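Side-chain contact in endoglucanase A (Clostridium acetobutylicum, PDB 3IK2), which probably cleaves internal beta-1,4-glucosidic bonds of cellulose and related glucans, as a family 44 glycoside hydrolase: residues V5-N10 with M441-M446. Sequence-based numbering, arbitrary orientation.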
loop_
_atom_site.group_PDB
_atom_site.type_symbol
_atom_site.label_atom_id
_atom_site.label_comp_id
_atom_site.label_asym_id
_atom_site.label_seq_id
_atom_site.Cartn_x
_atom_site.Cartn_y
_atom_site.Cartn_z
ATOM N N VAL A 5 5.989 14.386 25.422
ATOM C CA VAL A 5 4.945 13.698 24.675
ATOM C C VAL A 5 3.670 13.745 25.481
ATOM O O VAL A 5 3.571 13.141 26.553
ATOM C CB VAL A 5 5.300 12.231 24.422
ATOM C CG1 VAL A 5 4.168 11.501 23.579
ATOM C CG2 VAL A 5 6.696 12.132 23.782
ATOM N N ASN A 6 2.693 14.441 24.915
ATOM C CA ASN A 6 1.383 14.627 25.504
ATOM C C ASN A 6 0.334 13.741 24.826
ATOM O O ASN A 6 -0.039 13.954 23.647
ATOM C CB ASN A 6 0.992 16.106 25.422
ATOM C CG ASN A 6 1.929 17.004 26.228
ATOM O OD1 ASN A 6 2.449 16.614 27.273
ATOM N ND2 ASN A 6 2.133 18.226 25.749
ATOM N N ILE A 7 -0.125 12.740 25.575
ATOM C CA ILE A 7 -1.156 11.818 25.095
ATOM C C ILE A 7 -2.513 12.151 25.746
ATOM O O ILE A 7 -2.600 12.403 26.945
ATOM C CB ILE A 7 -0.723 10.310 25.313
ATOM C CG1 ILE A 7 0.587 10.032 24.564
ATOM C CG2 ILE A 7 -1.791 9.324 24.859
ATOM C CD1 ILE A 7 1.373 8.827 25.071
ATOM N N ASP A 8 -3.568 12.165 24.943
ATOM C CA ASP A 8 -4.923 12.257 25.469
ATOM C C ASP A 8 -5.778 11.147 24.872
ATOM O O ASP A 8 -6.124 11.215 23.708
ATOM C CB ASP A 8 -5.527 13.629 25.146
ATOM C CG ASP A 8 -6.915 13.834 25.777
ATOM O OD1 ASP A 8 -7.366 14.998 25.822
ATOM O OD2 ASP A 8 -7.551 12.840 26.223
ATOM N N THR A 9 -6.130 10.139 25.667
ATOM C CA THR A 9 -6.878 8.980 25.138
ATOM C C THR A 9 -8.347 9.286 24.814
ATOM O O THR A 9 -9.059 8.427 24.291
ATOM C CB THR A 9 -6.789 7.730 26.055
ATOM O OG1 THR A 9 -7.409 8.015 27.313
ATOM C CG2 THR A 9 -5.325 7.314 26.279
ATOM N N ASN A 10 -8.766 10.522 25.104
ATOM C CA ASN A 10 -10.136 10.982 24.882
ATOM C C ASN A 10 -10.186 12.111 23.862
ATOM O O ASN A 10 -11.227 12.737 23.683
ATOM C CB ASN A 10 -10.785 11.433 26.212
ATOM C CG ASN A 10 -12.343 11.475 26.157
ATOM O OD1 ASN A 10 -12.968 12.463 26.578
ATOM N ND2 ASN A 10 -12.957 10.404 25.655
ATOM N N MET A 441 -2.680 0.585 26.778
ATOM C CA MET A 441 -2.339 1.573 25.784
ATOM C C MET A 441 -1.022 1.197 25.116
ATOM O O MET A 441 -0.095 0.739 25.781
ATOM C CB MET A 441 -2.238 2.974 26.404
ATOM C CG MET A 441 -1.628 3.951 25.416
ATOM S SD MET A 441 -1.493 5.630 25.912
ATOM C CE MET A 441 -0.999 5.536 27.612
ATOM N N ASP A 442 -0.958 1.395 23.798
ATOM C CA ASP A 442 0.204 1.027 22.993
ATOM C C ASP A 442 0.794 2.288 22.432
ATOM O O ASP A 442 0.057 3.154 21.959
ATOM C CB ASP A 442 -0.173 0.079 21.858
ATOM C CG ASP A 442 -0.454 -1.321 22.353
ATOM O OD1 ASP A 442 0.491 -2.107 22.556
ATOM O OD2 ASP A 442 -1.642 -1.623 22.548
ATOM N N ILE A 443 2.117 2.415 22.537
ATOM C CA ILE A 443 2.787 3.618 22.079
ATOM C C ILE A 443 3.956 3.202 21.199
ATOM O O ILE A 443 4.738 2.330 21.575
ATOM C CB ILE A 443 3.262 4.508 23.252
ATOM C CG1 ILE A 443 2.120 4.771 24.237
ATOM C CG2 ILE A 443 3.771 5.840 22.741
ATOM C CD1 ILE A 443 2.586 5.278 25.606
ATOM N N ILE A 444 4.049 3.806 20.020
ATOM C CA ILE A 444 5.260 3.701 19.195
ATOM C C ILE A 444 6.062 4.971 19.355
ATOM O O ILE A 444 5.540 6.087 19.180
ATOM C CB ILE A 444 4.944 3.477 17.678
ATOM C CG1 ILE A 444 4.059 2.257 17.483
ATOM C CG2 ILE A 444 6.257 3.337 16.833
ATOM C CD1 ILE A 444 4.729 0.933 17.840
ATOM N N VAL A 445 7.337 4.799 19.699
ATOM C CA VAL A 445 8.237 5.923 19.891
ATOM C C VAL A 445 9.547 5.602 19.190
ATOM O O VAL A 445 10.136 4.538 19.415
ATOM C CB VAL A 445 8.466 6.225 21.418
ATOM C CG1 VAL A 445 9.344 7.420 21.592
ATOM C CG2 VAL A 445 7.158 6.522 22.091
ATOM N N MET A 446 9.985 6.517 18.324
ATOM C CA MET A 446 11.244 6.381 17.583
ATOM C C MET A 446 12.104 7.631 17.787
ATOM O O MET A 446 11.608 8.767 17.746
ATOM C CB MET A 446 11.047 6.233 16.062
ATOM C CG MET A 446 10.242 5.057 15.514
ATOM S SD MET A 446 9.455 5.599 13.947
ATOM C CE MET A 446 7.739 5.593 14.497
#
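M441 begins the contact by bringing its sulfur to strand 2-15, where SD lies 3.9 Å from CG2 of I7. Two torsions explain this reach: CG anti to the backbone N (chi1 169°) and an extended next bond carry SD outward, while the bend at chi3 turns only CE. The side chains of M441 and I7 run obliquely to one another, and I7 offers its branch methyl rather than its long arm. The same sulfur is 4.2 Å from CG2 of T9, so it faces two methyls that lie on the same side of 5-10. The hydroxyl of T9 is engaged differently, with S462 and a bound glycerol.

Next along, OD1 of D442 is hydrogen-bonded to NE2 of H506. I443 then meets the other arm of I7. Their CD1 methyls approach tip to tip at 3.8 Å, while the CA atoms of these residues remain 9.6 Å apart. That spacing, with no hydrogen bond across the segments, identifies apolar packing between strands that are not neighbours in their sheet. Where strand 2-15 is interrupted after D8, OD2 of D8 accepts the backbone N of N10 at 2.8 Å in an Asx turn.

The contact lies in the beta domain beside the TIM-like barrel. Strand 2-15 runs between 415-421 and 454-461, and strand 440-447 between 427-433 and 503-510. All belong to one sheet, whose curvature brings these side chains together across its interior; the apolar layer continues from I7 onto V417 and C419, from M441 onto V460 and L509, and from I443 onto L509.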